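PDB 2OKU: acyl-CoA dehydrogenase family protein from Porphyromonas gingivalis, which probably acts as an FAD-dependent acyl-CoA dehydrogenase, of which this chain is the helical C-terminal domain. Local coordinates for residues A[29-34]-A[90-95]; A[33-38]-A[80-85]; A[50-55]-A[59-64]; A[65-70]-A[111-116]. All coordinates share one frame; numbering follows the deposited sequence.

Contact 1 (A[29-34]-A[90-95])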
# COMPACT_ATOMS: atom_id res chain seq x y z
N PRO A 29 -13.09 15.51 6.96
CA PRO A 29 -12.35 15.55 8.23
C PRO A 29 -11.83 14.19 8.70
O PRO A 29 -10.76 14.12 9.29
CB PRO A 29 -13.39 16.08 9.22
CG PRO A 29 -14.30 16.92 8.39
CD PRO A 29 -14.39 16.22 7.06
N GLU A 30 -12.58 13.13 8.43
CA GLU A 30 -12.19 11.79 8.87
C GLU A 30 -10.89 11.30 8.26
O GLU A 30 -10.21 10.46 8.86
CB GLU A 30 -13.31 10.79 8.58
CG GLU A 30 -13.67 10.66 7.11
CD GLU A 30 -15.17 10.62 6.86
OE1 GLU A 30 -15.93 10.81 7.84
OE2 GLU A 30 -15.59 10.40 5.70
N LEU A 31 -10.53 11.83 7.09
CA LEU A 31 -9.29 11.43 6.40
C LEU A 31 -8.18 12.49 6.57
O LEU A 31 -7.01 12.27 6.19
CB LEU A 31 -9.64 11.20 4.92
CG LEU A 31 -8.92 10.13 4.14
CD1 LEU A 31 -8.83 8.79 4.90
CD2 LEU A 31 -9.57 9.98 2.73
N GLN A 32 -8.53 13.63 7.15
CA GLN A 32 -7.57 14.71 7.32
C GLN A 32 -6.33 14.29 8.15
O GLN A 32 -5.21 14.63 7.80
CB GLN A 32 -8.25 15.96 7.88
CG GLN A 32 -7.37 17.20 8.00
CD GLN A 32 -6.85 17.72 6.66
OE1 GLN A 32 -7.54 17.63 5.65
NE2 GLN A 32 -5.63 18.27 6.65
N PRO A 33 -6.53 13.56 9.27
CA PRO A 33 -5.33 13.10 9.99
C PRO A 33 -4.40 12.24 9.14
O PRO A 33 -3.17 12.42 9.20
CB PRO A 33 -5.91 12.32 11.18
CG PRO A 33 -7.27 12.97 11.41
CD PRO A 33 -7.77 13.19 9.99
N MSE A 34 -4.97 11.36 8.31
CA MSE A 34 -4.15 10.56 7.44
C MSE A 34 -3.40 11.43 6.44
O MSE A 34 -2.22 11.21 6.20
CB MSE A 34 -4.94 9.48 6.69
CG MSE A 34 -4.03 8.64 5.80
SE MSE A 34 -5.03 7.08 5.09
CE MSE A 34 -3.47 6.14 4.30
N SER A 90 -15.41 3.21 3.22
CA SER A 90 -15.36 1.84 3.72
C SER A 90 -13.92 1.34 3.89
O SER A 90 -13.66 0.49 4.73
CB SER A 90 -16.08 0.88 2.77
OG SER A 90 -17.43 1.30 2.58
N PHE A 91 -13.02 1.88 3.07
CA PHE A 91 -11.61 1.50 3.08
C PHE A 91 -10.73 2.32 4.04
O PHE A 91 -9.53 2.04 4.15
CB PHE A 91 -11.04 1.57 1.68
CG PHE A 91 -11.58 0.54 0.75
CD1 PHE A 91 -11.88 -0.75 1.18
CD2 PHE A 91 -11.80 0.85 -0.57
CE1 PHE A 91 -12.38 -1.70 0.30
CE2 PHE A 91 -12.31 -0.10 -1.45
CZ PHE A 91 -12.59 -1.37 -1.01
N ARG A 92 -11.31 3.29 4.74
CA ARG A 92 -10.53 4.15 5.62
C ARG A 92 -9.80 3.39 6.73
O ARG A 92 -8.60 3.61 6.94
CB ARG A 92 -11.39 5.25 6.23
CG ARG A 92 -10.59 6.15 7.18
CD ARG A 92 -11.33 7.41 7.51
NE ARG A 92 -12.59 7.19 8.21
CZ ARG A 92 -12.71 7.07 9.54
NH1 ARG A 92 -11.67 7.05 10.34
NH2 ARG A 92 -13.91 6.94 10.06
N GLN A 93 -10.49 2.50 7.44
CA GLN A 93 -9.86 1.74 8.55
C GLN A 93 -8.66 0.92 8.04
O GLN A 93 -7.58 0.95 8.62
CB GLN A 93 -10.89 0.84 9.24
CG GLN A 93 -10.34 -0.02 10.36
CD GLN A 93 -11.42 -0.53 11.30
OE1 GLN A 93 -12.61 -0.59 10.94
NE2 GLN A 93 -11.02 -0.89 12.53
N SER A 94 -8.86 0.25 6.91
CA SER A 94 -7.79 -0.54 6.31
C SER A 94 -6.62 0.37 5.91
O SER A 94 -5.45 0.02 6.15
CB SER A 94 -8.28 -1.28 5.07
OG SER A 94 -9.27 -2.25 5.41
N ALA A 95 -6.93 1.50 5.29
CA ALA A 95 -5.90 2.45 4.87
C ALA A 95 -5.09 2.95 6.07
O ALA A 95 -3.88 3.11 5.98
CB ALA A 95 -6.51 3.63 4.10
O HOH W 1 -16.28 7.65 8.44
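Glu30 lays its aliphatic stem over one face of the Arg92 guanidinium, with CB 3.7 Å from NE and set toward the rim of the group. The backbone itself points CB there; chi1 of 60° keeps CG close to Arg92 NE as well, and the bend at chi2 carries the carboxylate off to the side. The two side chains run nearly perpendicular, yet their flat ends lie only 16° apart. Instead of touching, the charges are bridged by a water: it accepts from Arg92 NH2 at 3.0 Å and gives a weak bond to Glu30 OE1 at 3.2 Å. Arg92 is extended as far as CD, which sits 3.5 Å from Glu30 O and 3.9 Å from Leu31 CD1; the bend at chi3 (63°) then swings NE and the guanidinium against the Glu30 stem. Its firmer polar partners are Asp89 and Glu96, both salt-bridged to it. The selenomethionine Met34, fully extended, reaches Ala95, with SE 3.9 Å from CB and the methyl CE 3.5 Å from the carbonyl O. The contact joins the lead-in and first turn of helix 32-53 to the first turn of helix 92-115, while Leu31 and Met34 also rest on helix 58-87.

Contact 2 (A[33-38]-A[80-85])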
# COMPACT_ATOMS: atom_id res chain seq x y z
N PRO A 33 -6.53 13.56 9.27
CA PRO A 33 -5.33 13.10 9.99
C PRO A 33 -4.40 12.24 9.14
O PRO A 33 -3.17 12.42 9.20
CB PRO A 33 -5.91 12.32 11.18
CG PRO A 33 -7.27 12.97 11.41
CD PRO A 33 -7.77 13.19 9.99
N MSE A 34 -4.97 11.36 8.31
CA MSE A 34 -4.15 10.56 7.44
C MSE A 34 -3.40 11.43 6.44
O MSE A 34 -2.22 11.21 6.20
CB MSE A 34 -4.94 9.48 6.69
CG MSE A 34 -4.03 8.64 5.80
SE MSE A 34 -5.03 7.08 5.09
CE MSE A 34 -3.47 6.14 4.30
N LYS A 35 -4.07 12.43 5.87
CA LYS A 35 -3.43 13.35 4.95
C LYS A 35 -2.22 14.07 5.60
O LYS A 35 -1.14 14.18 4.99
CB LYS A 35 -4.46 14.35 4.41
CG LYS A 35 -3.92 15.34 3.45
CD LYS A 35 -5.07 16.11 2.80
CE LYS A 35 -4.57 17.17 1.94
NZ LYS A 35 -5.66 18.09 1.49
N GLU A 36 -2.39 14.52 6.84
CA GLU A 36 -1.32 15.19 7.57
C GLU A 36 -0.18 14.22 7.92
O GLU A 36 1.00 14.60 7.82
CB GLU A 36 -1.88 15.87 8.82
CG GLU A 36 -2.81 17.04 8.45
CD GLU A 36 -3.59 17.64 9.61
OE1 GLU A 36 -3.47 17.16 10.76
OE2 GLU A 36 -4.35 18.61 9.36
N ALA A 37 -0.51 13.00 8.30
CA ALA A 37 0.53 11.97 8.57
C ALA A 37 1.35 11.66 7.31
O ALA A 37 2.57 11.52 7.38
CB ALA A 37 -0.11 10.70 9.10
N LEU A 38 0.68 11.58 6.16
CA LEU A 38 1.36 11.34 4.90
C LEU A 38 2.27 12.49 4.51
O LEU A 38 3.31 12.26 3.93
CB LEU A 38 0.36 11.08 3.78
CG LEU A 38 -0.34 9.73 3.90
CD1 LEU A 38 -1.57 9.71 2.99
CD2 LEU A 38 0.61 8.60 3.57
N LEU A 80 -1.70 6.76 -2.35
CA LEU A 80 -2.60 6.03 -3.25
C LEU A 80 -3.74 5.40 -2.46
O LEU A 80 -4.90 5.41 -2.89
CB LEU A 80 -1.85 4.96 -4.03
CG LEU A 80 -0.70 5.45 -4.89
CD1 LEU A 80 0.03 4.27 -5.53
CD2 LEU A 80 -1.21 6.43 -5.95
N LEU A 81 -3.41 4.89 -1.28
CA LEU A 81 -4.41 4.28 -0.42
C LEU A 81 -5.34 5.33 0.23
O LEU A 81 -6.55 5.11 0.33
CB LEU A 81 -3.72 3.39 0.63
CG LEU A 81 -2.80 2.31 0.08
CD1 LEU A 81 -2.36 1.36 1.28
CD2 LEU A 81 -3.40 1.54 -1.11
N MSE A 82 -4.80 6.47 0.60
CA MSE A 82 -5.62 7.61 1.05
C MSE A 82 -6.65 7.99 -0.02
O MSE A 82 -7.81 8.25 0.27
CB MSE A 82 -4.75 8.82 1.40
CG MSE A 82 -5.30 9.84 2.38
SE MSE A 82 -4.86 11.68 1.82
CE MSE A 82 -6.16 11.16 0.54
N LEU A 83 -6.21 8.06 -1.27
CA LEU A 83 -7.11 8.41 -2.38
C LEU A 83 -8.20 7.36 -2.55
O LEU A 83 -9.34 7.70 -2.79
CB LEU A 83 -6.31 8.64 -3.66
CG LEU A 83 -5.36 9.86 -3.67
CD1 LEU A 83 -4.52 9.86 -4.95
CD2 LEU A 83 -6.09 11.19 -3.54
N ALA A 84 -7.85 6.08 -2.37
CA ALA A 84 -8.85 5.02 -2.39
C ALA A 84 -9.90 5.19 -1.29
O ALA A 84 -11.11 5.02 -1.54
CB ALA A 84 -8.19 3.65 -2.31
N ALA A 85 -9.44 5.52 -0.08
CA ALA A 85 -10.34 5.74 1.06
C ALA A 85 -11.17 7.01 0.91
O ALA A 85 -12.28 7.09 1.43
CB ALA A 85 -9.54 5.78 2.39
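Leu38 N donates to Met34 O at 2.9 Å, the ordinary helical bond that stacks these two residues one turn apart on the face of helix 32-53 turned to Met82. The selenomethionine Met82 is the knob of the contact and gives up far more surface than any other residue here. Its CB faces the methyl CD1 of Leu38 at 3.7 Å, and its CG meets the CG of Met34 at 3.8 Å, the two long chains lying alongside each other and running in opposite senses. Met34 carries on past it, bringing its CE within 3.9 Å of the backbone N of Met82. The bend at chi2 (-140°) lays Met82 SE against Lys35 CB at 3.7 Å, and chi3 (72°) then turns only the terminal methyl. Lys35 therefore contributes the root of its side chain to the apolar patch; the rest is stretched out, all torsions anti, and leads NZ off to a hydrogen bond with Thr25 O. No polar bond crosses the interface. Val27 and Leu31 also touch Met82 and help enclose it. With the local axes 10.6 Å apart and 168° between their directions, this is the nearly antiparallel packing of successive long helices in an up-and-down bundle, as in the C-terminal domain of acyl-CoA dehydrogenases.

Contact 3 (A[50-55]-A[59-64])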
# COMPACT_ATOMS: atom_id res chain seq x y z
N ALA A 50 18.21 13.85 1.56
CA ALA A 50 19.17 14.96 1.78
C ALA A 50 20.31 14.57 2.71
O ALA A 50 21.47 14.91 2.46
CB ALA A 50 18.46 16.21 2.33
N PHE A 51 19.97 13.87 3.79
CA PHE A 51 20.98 13.37 4.73
C PHE A 51 22.08 12.57 4.00
O PHE A 51 23.27 12.74 4.29
CB PHE A 51 20.33 12.54 5.85
CG PHE A 51 21.32 11.81 6.72
CD1 PHE A 51 21.90 12.45 7.81
CD2 PHE A 51 21.69 10.52 6.42
CE1 PHE A 51 22.84 11.78 8.61
CE2 PHE A 51 22.61 9.84 7.21
CZ PHE A 51 23.19 10.46 8.30
N VAL A 52 21.67 11.72 3.07
CA VAL A 52 22.61 10.88 2.30
C VAL A 52 23.32 11.67 1.18
O VAL A 52 24.56 11.66 1.11
CB VAL A 52 21.90 9.63 1.69
CG1 VAL A 52 22.87 8.84 0.79
CG2 VAL A 52 21.31 8.71 2.79
N THR A 53 22.55 12.36 0.35
CA THR A 53 23.12 13.08 -0.81
C THR A 53 24.08 14.19 -0.39
O THR A 53 25.10 14.40 -1.03
CB THR A 53 22.04 13.66 -1.77
OG1 THR A 53 21.24 14.63 -1.09
CG2 THR A 53 21.19 12.55 -2.35
N GLU A 54 23.79 14.87 0.72
CA GLU A 54 24.65 15.98 1.14
C GLU A 54 26.03 15.53 1.63
O GLU A 54 26.93 16.36 1.78
CB GLU A 54 23.95 16.86 2.17
CG GLU A 54 22.76 17.62 1.55
CD GLU A 54 21.95 18.42 2.55
OE1 GLU A 54 22.31 18.48 3.75
OE2 GLU A 54 20.93 19.00 2.13
N GLN A 55 26.20 14.23 1.89
CA GLN A 55 27.51 13.69 2.23
C GLN A 55 28.46 13.62 1.03
O GLN A 55 29.67 13.39 1.20
CB GLN A 55 27.36 12.32 2.90
CG GLN A 55 26.64 12.42 4.24
CD GLN A 55 26.46 11.11 4.95
OE1 GLN A 55 27.43 10.38 5.18
NE2 GLN A 55 25.23 10.81 5.34
N GLU A 59 29.68 6.15 -3.11
CA GLU A 59 29.56 4.79 -2.61
C GLU A 59 28.41 4.64 -1.62
O GLU A 59 27.68 3.67 -1.68
CB GLU A 59 30.85 4.34 -1.92
CG GLU A 59 31.99 4.17 -2.89
CD GLU A 59 31.69 3.14 -3.96
OE1 GLU A 59 31.07 2.10 -3.64
OE2 GLU A 59 32.09 3.37 -5.12
N LEU A 60 28.29 5.60 -0.72
CA LEU A 60 27.21 5.62 0.26
C LEU A 60 25.87 5.70 -0.45
O LEU A 60 24.94 4.98 -0.10
CB LEU A 60 27.36 6.79 1.22
CG LEU A 60 26.32 6.85 2.37
CD1 LEU A 60 26.44 5.65 3.32
CD2 LEU A 60 26.49 8.14 3.13
N LEU A 61 25.75 6.59 -1.44
CA LEU A 61 24.48 6.74 -2.16
C LEU A 61 24.11 5.45 -2.83
O LEU A 61 22.99 5.03 -2.78
CB LEU A 61 24.55 7.87 -3.20
CG LEU A 61 23.28 8.11 -4.04
CD1 LEU A 61 22.06 8.40 -3.14
CD2 LEU A 61 23.50 9.26 -5.04
N ASP A 62 25.07 4.81 -3.50
CA ASP A 62 24.82 3.54 -4.15
C ASP A 62 24.37 2.47 -3.15
O ASP A 62 23.47 1.67 -3.43
CB ASP A 62 26.09 3.08 -4.87
CG ASP A 62 26.46 3.98 -6.02
OD1 ASP A 62 25.60 4.76 -6.51
OD2 ASP A 62 27.63 3.92 -6.45
N PHE A 63 25.01 2.45 -1.99
CA PHE A 63 24.68 1.46 -0.94
C PHE A 63 23.25 1.67 -0.37
O PHE A 63 22.53 0.71 -0.09
CB PHE A 63 25.72 1.56 0.18
CG PHE A 63 25.44 0.67 1.33
CD1 PHE A 63 25.61 -0.71 1.22
CD2 PHE A 63 25.01 1.20 2.54
CE1 PHE A 63 25.34 -1.55 2.31
CE2 PHE A 63 24.73 0.38 3.63
CZ PHE A 63 24.90 -0.99 3.52
N GLN A 64 22.88 2.93 -0.18
CA GLN A 64 21.61 3.31 0.42
C GLN A 64 20.50 3.51 -0.60
O GLN A 64 19.36 3.78 -0.22
CB GLN A 64 21.77 4.61 1.22
CG GLN A 64 22.81 4.59 2.34
CD GLN A 64 22.51 3.62 3.48
OE1 GLN A 64 21.80 2.62 3.30
NE2 GLN A 64 23.09 3.89 4.66
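Val52 loses the most surface here, and Leu60 and Leu61 follow. One branch of the valine does the work: CG1, anti to the backbone N (chi1 175°), points across at the start of helix 58-87 and comes 4.0 Å from both CA and CD1 of Leu61. The valine and Leu61 side chains meet at roughly a right angle, so the methyl of one abuts the flank of the other. The same CG1 lies 4.3 Å from Leu60 CG, which places Val52 between the two consecutive leucines. Leu61 CD1 also reaches Thr53 CG2, more loosely, at 4.3 Å. Leu60 also meets Gln55: its methyl CD2 sits 3.2 Å from OE1, a close approach of carbon to a carbonyl oxygen. The amide is not loose, for NE2 gives a 2.9 Å hydrogen bond to Phe51 O, nearly straight at 164° though arriving from above the carbonyl plane. That NE2 also stands over one face of the Phe51 ring, toward its rim. Outside the pair, Val113 covers Val52 and Phe116 touches Leu60. Since no hydrogen bond passes between the segments, the helical hairpin is held at its turn by apolar packing, with the glutamine amide tied back to Phe51 O in the last turn of helix 32-53, which leaves OE1 directed at the Leu60 methyl.

Contact 4 (A[65-70]-A[111-116])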
# COMPACT_ATOMS: atom_id res chain seq x y z
N ALA A 65 20.82 3.39 -1.89
CA ALA A 65 19.83 3.67 -2.96
C ALA A 65 18.49 2.98 -2.81
O ALA A 65 17.45 3.63 -2.86
CB ALA A 65 20.44 3.39 -4.37
N ARG A 66 18.50 1.66 -2.64
CA ARG A 66 17.26 0.91 -2.52
C ARG A 66 16.46 1.35 -1.28
O ARG A 66 15.24 1.43 -1.35
CB ARG A 66 17.54 -0.56 -2.45
CG ARG A 66 16.31 -1.39 -2.31
CD ARG A 66 16.66 -2.84 -2.08
NE ARG A 66 17.25 -3.48 -3.25
CZ ARG A 66 17.49 -4.79 -3.32
NH1 ARG A 66 17.18 -5.57 -2.28
NH2 ARG A 66 18.02 -5.34 -4.42
N ARG A 67 17.14 1.66 -0.17
CA ARG A 67 16.44 2.19 1.02
C ARG A 67 15.78 3.56 0.79
O ARG A 67 14.68 3.83 1.29
CB ARG A 67 17.39 2.26 2.22
CG ARG A 67 17.69 0.92 2.78
CD ARG A 67 18.71 1.00 3.89
NE ARG A 67 19.12 -0.33 4.12
CZ ARG A 67 20.23 -0.92 3.67
NH1 ARG A 67 21.19 -0.31 3.01
NH2 ARG A 67 20.37 -2.17 3.94
N LEU A 68 16.43 4.41 0.00
CA LEU A 68 15.85 5.71 -0.33
C LEU A 68 14.64 5.53 -1.25
O LEU A 68 13.66 6.25 -1.09
CB LEU A 68 16.88 6.61 -0.96
CG LEU A 68 18.08 6.99 -0.06
CD1 LEU A 68 19.02 7.89 -0.85
CD2 LEU A 68 17.61 7.64 1.26
N VAL A 69 14.72 4.59 -2.19
CA VAL A 69 13.55 4.20 -2.99
C VAL A 69 12.39 3.73 -2.07
O VAL A 69 11.27 4.24 -2.16
CB VAL A 69 13.86 3.12 -4.03
CG1 VAL A 69 12.55 2.65 -4.70
CG2 VAL A 69 14.89 3.59 -5.08
N GLU A 70 12.67 2.78 -1.18
CA GLU A 70 11.67 2.28 -0.24
C GLU A 70 11.06 3.38 0.63
O GLU A 70 9.84 3.41 0.82
CB GLU A 70 12.27 1.23 0.66
CG GLU A 70 12.62 -0.05 -0.05
CD GLU A 70 13.26 -1.03 0.93
OE1 GLU A 70 12.68 -1.22 2.05
OE2 GLU A 70 14.33 -1.56 0.57
N SER A 111 16.22 5.22 10.89
CA SER A 111 17.12 4.85 11.99
C SER A 111 18.42 4.18 11.48
O SER A 111 19.53 4.59 11.83
CB SER A 111 16.36 3.97 12.97
OG SER A 111 17.21 3.54 14.03
N TYR A 112 18.26 3.19 10.61
CA TYR A 112 19.38 2.49 10.01
C TYR A 112 20.30 3.40 9.22
O TYR A 112 21.50 3.41 9.45
CB TYR A 112 18.91 1.33 9.11
CG TYR A 112 20.11 0.68 8.41
CD1 TYR A 112 20.83 -0.33 9.04
CD2 TYR A 112 20.52 1.10 7.17
CE1 TYR A 112 21.94 -0.92 8.43
CE2 TYR A 112 21.63 0.51 6.53
CZ TYR A 112 22.33 -0.50 7.19
OH TYR A 112 23.41 -1.09 6.58
N VAL A 113 19.72 4.16 8.30
CA VAL A 113 20.50 5.05 7.43
C VAL A 113 21.24 6.13 8.21
O VAL A 113 22.42 6.43 7.93
CB VAL A 113 19.62 5.65 6.31
CG1 VAL A 113 20.37 6.74 5.52
CG2 VAL A 113 19.11 4.51 5.41
N ARG A 114 20.55 6.71 9.19
CA ARG A 114 21.15 7.75 10.02
C ARG A 114 22.23 7.24 10.99
O ARG A 114 23.13 7.99 11.36
CB ARG A 114 20.04 8.52 10.75
CG ARG A 114 19.25 9.42 9.78
CD ARG A 114 18.15 10.21 10.49
NE ARG A 114 17.35 10.95 9.52
CZ ARG A 114 17.68 12.15 9.04
NH1 ARG A 114 18.77 12.76 9.47
NH2 ARG A 114 16.89 12.75 8.17
N ALA A 115 22.14 5.98 11.39
CA ALA A 115 23.13 5.37 12.29
C ALA A 115 24.31 4.77 11.53
O ALA A 115 25.33 4.42 12.12
CB ALA A 115 22.48 4.34 13.16
N PHE A 116 24.18 4.64 10.22
CA PHE A 116 25.17 3.92 9.43
C PHE A 116 26.47 4.72 9.31
O PHE A 116 26.46 5.88 8.98
CB PHE A 116 24.61 3.59 8.04
CG PHE A 116 25.52 2.75 7.20
CD1 PHE A 116 25.63 1.39 7.43
CD2 PHE A 116 26.30 3.32 6.20
CE1 PHE A 116 26.51 0.59 6.67
CE2 PHE A 116 27.17 2.52 5.42
CZ PHE A 116 27.27 1.16 5.67
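Tyr112 meets Arg67 first, its ring carbon CE2 lying 3.4 Å above the plane of the guanidinium and over its centre, with 3.5 Å to CZ. The two flat groups are not parallel, standing 38° apart, so the approach is a tilted one in which the CD2-CE2 side of the ring is nearest: CD2 is 3.6 Å from NE and 3.7 Å from CD. Arg67 runs extended from CG to NE, which carries its stem across toward helix 92-115 before the guanidinium turns to offer a face. The phenol oxygen stays 4.2 Å from Arg67 NH2 and makes no bond with it; the hydrogen bond of the charged end goes from NH1 to OE1 of Gln64, one turn back on the same helix, which would help to fix the rotation of the group. Val113 comes next and faces inward. Its CG2 branch, anti to the carbonyl carbon, presses on Arg67 CD at 3.8 Å, the two side chains running past each other in opposite senses, while Leu48 and Val52 of helix 32-53 lie against this valine too. At the end of the segment Phe116 stacks on Phe63, extending the aromatic cluster beyond the last turn. Here the methylenes of Arg67 join the apolar layer and its flat head lies against a tyrosine, where the early turns of helix 58-87 pass the end of helix 92-115 in the helical bundle of the acyl-CoA dehydrogenase C-terminal domain.

How the contacts relate
The four contacts tie the same three long helices, 32-53, 58-87 and 92-115, at the two ends of the bundle. Contacts 1 and 2 touch at one end and share Met34, while contacts 3 and 4 touch at the other, their centres 9 Å apart; contacts 1 and 3 lie about 34 Å apart between centres, on opposite sides of the chain's centre. Contacts 1 and 2 are buried, and contacts 3 and 4 partly so. Contacts 2 and 3 both join helices 32-53 and 58-87 with mainly apolar groups, whereas contacts 1 and 4 each use a partly exposed arginine, packed against a water-bridged glutamate in one and a tyrosine in the other.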